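Local coordinates for protein esterase (Rhizomucor miehei, PDB 4WY5) that probably hydrolyses carboxylic esters, as a carboxylesterase of the alpha/beta hydrolase superfamily from a thermophilic fungus, at residues Ile69-Pro72 with Pro73-Asp77; Phe93-Lys96 with Tyr97-Ile100; His99-Pro102 with Val103-Thr107; Ile138-Val141 with Arg142-Ser146. All blocks are in the same frame, centred on the assembly; numbering follows the deposited sequence.

Interaction 1: residues Ile69-Pro72 with Pro73-Asp77; sequences IVRP and PGTED
Two hydrogen bonds, one through a threonine hydroxyl and one through an arginine, fold residues 73-77 back on the end of the strand that closes at Arg-71. The shorter is donated by Thr-75 OG1 to Pro-72 O at 2.6 Å, with the hydroxyl tilted 31° from the carbonyl plane. Thr-75 OG1 lies between its own backbone N and carbonyl carbon (chi1 69°), which aims it back across the turn. The second is weak: Arg-71 NH1 reaches Thr-75 O at 2.8 Å, but the N-H points well off the oxygen, at 124°. Gln-78 O is the stronger partner of that nitrogen, and NH2 of the same guanidinium binds Asn-149 O. A bend at chi3 turns the arginine chain toward these carbonyls, and Glu-76 O stands over one face of the guanidinium, near its rim.

Packing is close around the hydroxyl. Arg-71 CG passes Thr-75 OG1 at 3.1 Å, and Pro-72 CD approaches the same oxygen to 3.5 Å. The two prolines meet through Pro-72 CB and Pro-73 CD, 3.5 Å apart, while Leu-80 of the next strand touches Arg-71, Pro-72 and Thr-75.

The backbone from Pro-72 to Thr-75 forms a type II beta turn, with Gly-74 at positive phi in its third position. It begins the connection from strand 63-71 to strand 80-86 of the central sheet.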
loop_
_atom_site.group_PDB
_atom_site.type_symbol
_atom_site.label_atom_id
_atom_site.label_comp_id
_atom_site.label_asym_id
_atom_site.label_seq_id
_atom_site.Cartn_x
_atom_site.Cartn_y
_atom_site.Cartn_z
ATOM N N ILE A 69 12.337 -5.350 25.362
ATOM C CA ILE A 69 11.135 -6.142 25.138
ATOM C C ILE A 69 9.901 -5.300 25.440
ATOM O O ILE A 69 9.744 -4.792 26.540
ATOM C CB ILE A 69 11.130 -7.422 26.006
ATOM C CG1 ILE A 69 12.244 -8.374 25.554
ATOM C CG2 ILE A 69 9.804 -8.157 25.857
ATOM C CD1 ILE A 69 13.391 -8.467 26.496
ATOM N N VAL A 70 9.010 -5.183 24.464
ATOM C CA VAL A 70 7.911 -4.224 24.530
ATOM C C VAL A 70 6.601 -4.982 24.318
ATOM O O VAL A 70 6.525 -5.816 23.417
ATOM C CB VAL A 70 8.109 -3.120 23.449
ATOM C CG1 VAL A 70 7.188 -1.983 23.653
ATOM C CG2 VAL A 70 9.537 -2.581 23.474
ATOM N N ARG A 71 5.582 -4.701 25.137
ATOM C CA ARG A 71 4.335 -5.491 25.166
ATOM C C ARG A 71 3.117 -4.593 25.490
ATOM O O ARG A 71 3.264 -3.586 26.181
ATOM C CB ARG A 71 4.471 -6.637 26.204
ATOM C CG ARG A 71 3.240 -7.557 26.327
ATOM C CD ARG A 71 3.248 -8.562 27.497
ATOM N NE ARG A 71 4.162 -9.677 27.250
ATOM C CZ ARG A 71 3.798 -10.892 26.831
ATOM N NH1 ARG A 71 2.529 -11.187 26.595
ATOM N NH2 ARG A 71 4.724 -11.820 26.647
ATOM N N PRO A 72 1.909 -4.940 24.997
ATOM C CA PRO A 72 0.785 -4.063 25.369
ATOM C C PRO A 72 0.269 -4.340 26.793
ATOM O O PRO A 72 0.456 -5.457 27.299
ATOM C CB PRO A 72 -0.296 -4.398 24.322
ATOM C CG PRO A 72 0.384 -5.290 23.292
ATOM C CD PRO A 72 1.502 -5.960 24.010
ATOM N N PRO A 73 -0.363 -3.332 27.429
ATOM C CA PRO A 73 -0.933 -3.459 28.790
ATOM C C PRO A 73 -2.082 -4.456 28.869
ATOM O O PRO A 73 -2.943 -4.471 27.981
ATOM C CB PRO A 73 -1.454 -2.046 29.125
ATOM C CG PRO A 73 -1.296 -1.218 27.883
ATOM C CD PRO A 73 -0.464 -1.966 26.876
ATOM N N GLY A 74 -2.083 -5.278 29.918
ATOM C CA GLY A 74 -3.148 -6.244 30.137
ATOM C C GLY A 74 -2.979 -7.538 29.350
ATOM O O GLY A 74 -3.924 -8.325 29.243
ATOM N N THR A 75 -1.783 -7.762 28.802
ATOM C CA THR A 75 -1.506 -8.956 28.000
ATOM C C THR A 75 -0.370 -9.805 28.564
ATOM O O THR A 75 0.083 -10.767 27.909
ATOM C CB THR A 75 -1.127 -8.598 26.535
ATOM O OG1 THR A 75 0.163 -7.955 26.511
ATOM C CG2 THR A 75 -2.190 -7.691 25.899
ATOM N N GLU A 76 0.097 -9.449 29.762
ATOM C CA GLU A 76 1.256 -10.112 30.368
ATOM C C GLU A 76 1.055 -11.625 30.502
ATOM O O GLU A 76 2.000 -12.387 30.285
ATOM C CB GLU A 76 1.561 -9.515 31.753
ATOM C CG GLU A 76 1.899 -8.015 31.785
ATOM C CD GLU A 76 0.675 -7.135 32.047
ATOM O OE1 GLU A 76 -0.412 -7.424 31.483
ATOM O OE2 GLU A 76 0.790 -6.169 32.841
ATOM N N ASP A 77 -0.182 -12.046 30.805
ATOM C CA ASP A 77 -0.532 -13.468 30.999
ATOM C C ASP A 77 -0.985 -14.169 29.711
ATOM O O ASP A 77 -1.184 -15.382 29.692
ATOM C CB ASP A 77 -1.645 -13.618 32.044
ATOM C CG ASP A 77 -1.177 -13.346 33.470
ATOM O OD1 ASP A 77 0.010 -12.993 33.686
ATOM O OD2 ASP A 77 -2.023 -13.493 34.384
#

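Interaction 2: residues Phe93-Lys96 with Tyr97-Ile100; sequences FGSK and YTHI
Thr-98 OG1 makes a 2.9 Å hydrogen bond with His-99 ND1, meeting the imidazole edge in the ring plane, and also lies 3.0 Å from Ser-95 O. On its far nitrogen, NE2, the imidazole binds Asp-160, the residue directly before Ser-161 of a probable nucleophile elbow; with both ring nitrogens engaged, the rotation of the ring is fixed. The imidazole also meets the ring of His-87. Ser-95 O receives weak hydrogen bonds from Thr-98 N and His-99 N, each 3.4 Å away. A further weak bond runs from Tyr-97 N to Ser-95 OG at 3.3 Å; the stronger partner of this hydroxyl is Glu-38.

Outside these polar bonds, the Lys-96 chain runs along the Tyr-97 ring in the same direction. Lys-96 CG sits almost squarely over the phenol face, 4.1 Å from the ring centroid, in a CH-pi contact. Beyond CG the lysine chain is extended and follows the ring outward, bringing Lys-96 CE to 3.5 Å from Tyr-97 OH. Its ammonium group continues to salt bridges with Glu-53 and Asp-55 of strand 52-60.

The segment is the last part of the connection from strand 80-86 into helix 100-110, with His-99 at the helix N-cap position.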
loop_
_atom_site.group_PDB
_atom_site.type_symbol
_atom_site.label_atom_id
_atom_site.label_comp_id
_atom_site.label_asym_id
_atom_site.label_seq_id
_atom_site.Cartn_x
_atom_site.Cartn_y
_atom_site.Cartn_z
ATOM N N PHE A 93 23.731 5.813 13.543
ATOM C CA PHE A 93 22.910 6.325 14.640
ATOM C C PHE A 93 21.699 5.440 14.944
ATOM O O PHE A 93 21.490 4.389 14.316
ATOM C CB PHE A 93 22.411 7.738 14.335
ATOM C CG PHE A 93 23.447 8.640 13.720
ATOM C CD1 PHE A 93 24.397 9.272 14.513
ATOM C CD2 PHE A 93 23.457 8.873 12.348
ATOM C CE1 PHE A 93 25.351 10.119 13.947
ATOM C CE2 PHE A 93 24.407 9.710 11.768
ATOM C CZ PHE A 93 25.356 10.339 12.570
ATOM N N GLY A 94 20.903 5.871 15.924
ATOM C CA GLY A 94 19.672 5.184 16.246
ATOM C C GLY A 94 19.692 4.461 17.575
ATOM O O GLY A 94 20.730 3.982 18.010
ATOM N N SER A 95 18.527 4.385 18.211
ATOM C CA SER A 95 18.367 3.712 19.499
ATOM C C SER A 95 16.878 3.573 19.759
ATOM O O SER A 95 16.058 3.961 18.930
ATOM C CB SER A 95 19.025 4.491 20.635
ATOM O OG SER A 95 18.364 5.732 20.813
ATOM N N LYS A 96 16.520 3.089 20.936
ATOM C CA LYS A 96 15.111 2.920 21.255
ATOM C C LYS A 96 14.418 4.262 21.482
ATOM O O LYS A 96 13.190 4.348 21.396
ATOM C CB LYS A 96 14.952 2.029 22.498
ATOM C CG LYS A 96 15.388 2.696 23.799
ATOM C CD LYS A 96 15.082 1.832 25.017
ATOM C CE LYS A 96 15.682 2.436 26.287
ATOM N NZ LYS A 96 15.161 1.799 27.541
ATOM N N TYR A 97 15.192 5.327 21.686
ATOM C CA TYR A 97 14.585 6.638 21.896
ATOM C C TYR A 97 14.247 7.314 20.586
ATOM O O TYR A 97 13.236 7.998 20.504
ATOM C CB TYR A 97 15.504 7.544 22.725
ATOM C CG TYR A 97 15.843 6.974 24.079
ATOM C CD1 TYR A 97 14.900 6.987 25.115
ATOM C CD2 TYR A 97 17.084 6.396 24.322
ATOM C CE1 TYR A 97 15.194 6.455 26.362
ATOM C CE2 TYR A 97 17.386 5.851 25.564
ATOM C CZ TYR A 97 16.437 5.887 26.578
ATOM O OH TYR A 97 16.726 5.356 27.813
ATOM N N THR A 98 15.071 7.106 19.558
ATOM C CA THR A 98 14.833 7.732 18.255
ATOM C C THR A 98 13.643 7.087 17.523
ATOM O O THR A 98 12.943 7.759 16.765
ATOM C CB THR A 98 16.098 7.683 17.346
ATOM O OG1 THR A 98 16.472 6.324 17.092
ATOM C CG2 THR A 98 17.281 8.403 18.005
ATOM N N HIS A 99 13.399 5.798 17.764
ATOM C CA HIS A 99 12.361 5.077 17.027
ATOM C C HIS A 99 11.134 4.756 17.888
ATOM O O HIS A 99 10.357 3.843 17.572
ATOM C CB HIS A 99 12.938 3.789 16.428
ATOM C CG HIS A 99 13.778 4.020 15.210
ATOM N ND1 HIS A 99 15.000 4.659 15.259
ATOM C CD2 HIS A 99 13.561 3.717 13.903
ATOM C CE1 HIS A 99 15.503 4.736 14.035
ATOM N NE2 HIS A 99 14.651 4.169 13.196
ATOM N N ILE A 100 10.934 5.539 18.945
ATOM C CA ILE A 100 9.945 5.194 19.949
ATOM C C ILE A 100 8.503 5.243 19.413
ATOM O O ILE A 100 7.635 4.501 19.884
ATOM C CB ILE A 100 10.105 6.108 21.211
ATOM C CG1 ILE A 100 9.275 5.554 22.380
ATOM C CG2 ILE A 100 9.719 7.562 20.921
ATOM C CD1 ILE A 100 9.347 6.387 23.647
#

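Interaction 3: residues His99-Pro102 with Val103-Thr107; sequences HIKP and VRDLT. With SO4 (sulfate ion), chain D.
Residues 99-107 comprise the N-cap residue His-99 and the first turns of helix 100-110, where the i to i+4 bond from Val-103 N to His-99 O is a weak 3.3 Å. The bonds shorten along the helix, and Leu-106 N lies 3.0 Å from Pro-102 O. Val-103 O takes two donors, Thr-107 N and Thr-107 OG1, from opposite faces of its carbonyl plane; the hydroxyl is at 2.8 Å.

Along one flank, Ile-100 lies under the end of Arg-104. With CG1 anti to the backbone N (chi1 -168°) and the chain extended beyond it, Ile-100 CD1 lies 3.6 Å from Arg-104 CZ, over the centre of one guanidinium face. The arginine chain is extended from CG to NE. Its guanidinium edge faces a sulfate ion, probably from the crystallisation liquor, through a weak 3.4 Å bond from Arg-104 NH2 to sulfate O4; NH2 also forms a salt bridge with Glu-53.

One residue further on, Lys-101 and Asp-105 form a loose salt bridge, with Lys-101 NZ 3.5 Å from Asp-105 OD1. A bend at chi2 (67°) brings the lysine chain across the carboxylate. Both ends have further partners: the ammonium bonds Lys-47 O, and Asp-105 OD2 bonds the hydroxyl of Tyr-304.

The helix is the crossover of a beta-alpha-beta unit between strands 80-86 and 113-117. Val-103 and Leu-106 pack on Phe-85 of the sheet, while Leu-106 also meets helix 302-319.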
loop_
_atom_site.group_PDB
_atom_site.type_symbol
_atom_site.label_atom_id
_atom_site.label_comp_id
_atom_site.label_asym_id
_atom_site.label_seq_id
_atom_site.Cartn_x
_atom_site.Cartn_y
_atom_site.Cartn_z
ATOM N N HIS A 99 13.399 5.798 17.764
ATOM C CA HIS A 99 12.361 5.077 17.027
ATOM C C HIS A 99 11.134 4.756 17.888
ATOM O O HIS A 99 10.357 3.843 17.572
ATOM C CB HIS A 99 12.938 3.789 16.428
ATOM C CG HIS A 99 13.778 4.020 15.210
ATOM N ND1 HIS A 99 15.000 4.659 15.259
ATOM C CD2 HIS A 99 13.561 3.717 13.903
ATOM C CE1 HIS A 99 15.503 4.736 14.035
ATOM N NE2 HIS A 99 14.651 4.169 13.196
ATOM N N ILE A 100 10.934 5.539 18.945
ATOM C CA ILE A 100 9.945 5.194 19.949
ATOM C C ILE A 100 8.503 5.243 19.413
ATOM O O ILE A 100 7.635 4.501 19.884
ATOM C CB ILE A 100 10.105 6.108 21.211
ATOM C CG1 ILE A 100 9.275 5.554 22.380
ATOM C CG2 ILE A 100 9.719 7.562 20.921
ATOM C CD1 ILE A 100 9.347 6.387 23.647
ATOM N N LYS A 101 8.238 6.092 18.425
ATOM C CA LYS A 101 6.863 6.234 17.927
ATOM C C LYS A 101 6.419 5.039 17.037
ATOM O O LYS A 101 5.386 4.419 17.328
ATOM C CB LYS A 101 6.699 7.587 17.200
ATOM C CG LYS A 101 5.355 7.799 16.515
ATOM C CD LYS A 101 4.226 7.916 17.526
ATOM C CE LYS A 101 2.885 8.301 16.861
ATOM N NZ LYS A 101 1.748 8.204 17.835
ATOM N N PRO A 102 7.186 4.679 15.979
ATOM C CA PRO A 102 6.719 3.495 15.225
ATOM C C PRO A 102 6.752 2.163 16.004
ATOM O O PRO A 102 5.893 1.310 15.748
ATOM C CB PRO A 102 7.679 3.418 14.033
ATOM C CG PRO A 102 8.898 4.190 14.463
ATOM C CD PRO A 102 8.373 5.291 15.360
ATOM N N VAL A 103 7.687 1.993 16.940
ATOM C CA VAL A 103 7.762 0.758 17.723
ATOM C C VAL A 103 6.543 0.592 18.643
ATOM O O VAL A 103 5.918 -0.480 18.701
ATOM C CB VAL A 103 9.045 0.707 18.578
ATOM C CG1 VAL A 103 8.961 -0.393 19.625
ATOM C CG2 VAL A 103 10.255 0.516 17.689
ATOM N N ARG A 104 6.196 1.655 19.350
ATOM C CA ARG A 104 5.061 1.597 20.255
ATOM C C ARG A 104 3.723 1.492 19.506
ATOM O O ARG A 104 2.827 0.769 19.954
ATOM C CB ARG A 104 5.094 2.803 21.211
ATOM C CG ARG A 104 6.160 2.603 22.306
ATOM C CD ARG A 104 6.147 3.612 23.464
ATOM N NE ARG A 104 7.299 3.361 24.339
ATOM C CZ ARG A 104 7.517 3.941 25.516
ATOM N NH1 ARG A 104 6.656 4.821 26.006
ATOM N NH2 ARG A 104 8.608 3.634 26.207
ATOM N N ASP A 105 3.619 2.147 18.345
ATOM C CA ASP A 105 2.435 2.019 17.463
ATOM C C ASP A 105 2.208 0.580 16.929
ATOM O O ASP A 105 1.106 0.038 17.008
ATOM C CB ASP A 105 2.532 2.994 16.263
ATOM C CG ASP A 105 2.184 4.434 16.643
ATOM O OD1 ASP A 105 1.745 4.665 17.797
ATOM O OD2 ASP A 105 2.308 5.337 15.786
ATOM N N LEU A 106 3.239 -0.011 16.339
ATOM C CA LEU A 106 3.147 -1.389 15.838
ATOM C C LEU A 106 2.789 -2.391 16.946
ATOM O O LEU A 106 1.990 -3.310 16.736
ATOM C CB LEU A 106 4.469 -1.796 15.180
ATOM C CG LEU A 106 4.808 -0.999 13.906
ATOM C CD1 LEU A 106 6.222 -1.278 13.412
ATOM C CD2 LEU A 106 3.781 -1.279 12.808
ATOM N N THR A 107 3.390 -2.210 18.120
ATOM C CA THR A 107 3.204 -3.135 19.236
ATOM C C THR A 107 1.741 -3.203 19.701
ATOM O O THR A 107 1.171 -4.291 19.761
ATOM C CB THR A 107 4.125 -2.760 20.429
ATOM O OG1 THR A 107 5.497 -2.936 20.044
ATOM C CG2 THR A 107 3.822 -3.627 21.660
HETATM S S SO4 D . 9.098 5.762 29.532
HETATM O O1 SO4 D . 9.738 6.292 30.741
HETATM O O2 SO4 D . 8.718 4.365 29.739
HETATM O O3 SO4 D . 7.893 6.540 29.219
HETATM O O4 SO4 D . 10.050 5.830 28.421
#

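Interaction 4: residues Ile138-Val141 with Arg142-Ser146; sequences ILWV and RENAS
Trp-140 O is gripped by three donors at 3.1 Å: Asn-144 ND2, Asn-144 N and Glu-143 N. The amide bond from Asn-144 ND2 is nearly straight, with an N-H...O angle of 165°, and its acceptor lies in the plane of the amide. The two backbone bonds are weak, and Glu-143 N is shared with Leu-139 O, its better-aligned acceptor. Asn-144 N also makes a weak bond to Val-141 O, 3.4 Å away. Two residues earlier the bonding is more regular, with Arg-142 N to Ile-138 O at 3.2 Å.

The same asparagine lies across the indole. Trp-140 CG is anti to the backbone N (chi1 -178°), which places the ring beside Asn-144. Asn-144 ND2 stands 3.1 Å above the plane of the Trp-140 ring, offset toward the rim, with ring and amide planes 30° apart. Farther along, Asn-144 CB makes a CH-pi contact over the face of the six-membered ring, 4.3 Å from its centroid. The indole also touches Val-58 and Ser-60 of strand 52-60.

Asn-144 is the first residue to leave helical angles after helix 129-143. Its side chain supplies a straight N-H to a carbonyl whose backbone bonds are poorly aligned, and this bond and the indole contact together fix the amide's orientation.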
loop_
_atom_site.group_PDB
_atom_site.type_symbol
_atom_site.label_atom_id
_atom_site.label_comp_id
_atom_site.label_asym_id
_atom_site.label_seq_id
_atom_site.Cartn_x
_atom_site.Cartn_y
_atom_site.Cartn_z
ATOM N N ILE A 138 17.713 -13.907 17.481
ATOM C CA ILE A 138 16.612 -14.761 17.033
ATOM C C ILE A 138 16.690 -16.145 17.697
ATOM O O ILE A 138 15.668 -16.693 18.118
ATOM C CB ILE A 138 16.602 -14.913 15.491
ATOM C CG1 ILE A 138 16.189 -13.588 14.833
ATOM C CG2 ILE A 138 15.653 -16.024 15.065
ATOM C CD1 ILE A 138 16.194 -13.593 13.286
ATOM N N LEU A 139 17.906 -16.686 17.809
ATOM C CA LEU A 139 18.109 -17.974 18.471
ATOM C C LEU A 139 17.714 -17.918 19.932
ATOM O O LEU A 139 17.174 -18.878 20.470
ATOM C CB LEU A 139 19.565 -18.438 18.351
ATOM C CG LEU A 139 19.905 -19.031 16.975
ATOM C CD1 LEU A 139 21.388 -19.380 16.825
ATOM C CD2 LEU A 139 19.019 -20.245 16.674
ATOM N N TRP A 140 17.969 -16.784 20.567
ATOM C CA TRP A 140 17.666 -16.632 21.976
ATOM C C TRP A 140 16.165 -16.584 22.247
ATOM O O TRP A 140 15.666 -17.194 23.199
ATOM C CB TRP A 140 18.331 -15.372 22.509
ATOM C CG TRP A 140 18.103 -15.186 23.958
ATOM C CD1 TRP A 140 18.860 -15.686 24.972
ATOM C CD2 TRP A 140 17.024 -14.460 24.575
ATOM N NE1 TRP A 140 18.325 -15.315 26.184
ATOM C CE2 TRP A 140 17.198 -14.564 25.968
ATOM C CE3 TRP A 140 15.943 -13.726 24.084
ATOM C CZ2 TRP A 140 16.324 -13.957 26.883
ATOM C CZ3 TRP A 140 15.069 -13.127 24.997
ATOM C CH2 TRP A 140 15.268 -13.248 26.378
ATOM N N VAL A 141 15.446 -15.865 21.392
ATOM C CA VAL A 141 14.002 -15.749 21.504
ATOM C C VAL A 141 13.309 -17.101 21.365
ATOM O O VAL A 141 12.341 -17.381 22.067
ATOM C CB VAL A 141 13.449 -14.783 20.435
ATOM C CG1 VAL A 141 11.967 -15.015 20.215
ATOM C CG2 VAL A 141 13.722 -13.345 20.841
ATOM N N ARG A 142 13.822 -17.944 20.474
ATOM C CA ARG A 142 13.295 -19.303 20.319
ATOM C C ARG A 142 13.558 -20.175 21.548
ATOM O O ARG A 142 12.760 -21.049 21.872
ATOM C CB ARG A 142 13.909 -19.981 19.086
ATOM C CG ARG A 142 13.328 -19.530 17.768
ATOM C CD ARG A 142 14.004 -20.187 16.569
ATOM N NE ARG A 142 12.974 -20.630 15.635
ATOM C CZ ARG A 142 12.748 -21.896 15.305
ATOM N NH1 ARG A 142 13.525 -22.858 15.780
ATOM N NH2 ARG A 142 11.769 -22.188 14.458
ATOM N N GLU A 143 14.669 -19.917 22.235
ATOM C CA GLU A 143 15.045 -20.685 23.424
ATOM C C GLU A 143 14.265 -20.294 24.677
ATOM O O GLU A 143 14.147 -21.088 25.606
ATOM C CB GLU A 143 16.536 -20.529 23.700
ATOM C CG GLU A 143 17.371 -21.620 23.075
ATOM C CD GLU A 143 17.076 -22.991 23.657
ATOM O OE1 GLU A 143 17.104 -23.135 24.903
ATOM O OE2 GLU A 143 16.815 -23.922 22.860
ATOM N N ASN A 144 13.769 -19.061 24.717
ATOM C CA ASN A 144 13.133 -18.550 25.926
ATOM C C ASN A 144 11.688 -18.090 25.730
ATOM O O ASN A 144 11.251 -17.135 26.373
ATOM C CB ASN A 144 13.955 -17.394 26.499
ATOM C CG ASN A 144 15.298 -17.848 27.040
ATOM O OD1 ASN A 144 15.407 -18.262 28.196
ATOM N ND2 ASN A 144 16.333 -17.759 26.212
ATOM N N ALA A 145 10.953 -18.766 24.853
ATOM C CA ALA A 145 9.577 -18.369 24.530
ATOM C C ALA A 145 8.646 -18.490 25.729
ATOM O O ALA A 145 7.735 -17.685 25.909
ATOM C CB ALA A 145 9.040 -19.203 23.379
ATOM N N SER A 146 8.873 -19.512 26.537
ATOM C CA SER A 146 8.019 -19.767 27.692
ATOM C C SER A 146 8.203 -18.707 28.785
ATOM O O SER A 146 7.258 -18.382 29.499
ATOM C CB SER A 146 8.302 -21.167 28.246
ATOM O OG SER A 146 8.103 -22.146 27.233
#

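Overall arrangement
The four contacts are local, and they mark ends of secondary structure around one sheet. Interactions 2 and 3 share His-99 and Ile-100 and run on from one another: the first is a surface connection with mostly weak bonds, the second a buried stretch of regular helix. Both send a charged side chain to Glu-53. Interaction 1, partly buried, follows a sheet strand and touches interaction 3 where Pro-72 and Val-70 pack on Thr-107. Interaction 4, also partly buried, closes a different helix, its centre about 22 Å from that of interaction 3. Side-chain bonds to backbone carbonyls occur in interactions 1, 3 and 4, while the salt bridges belong to interactions 2 and 3.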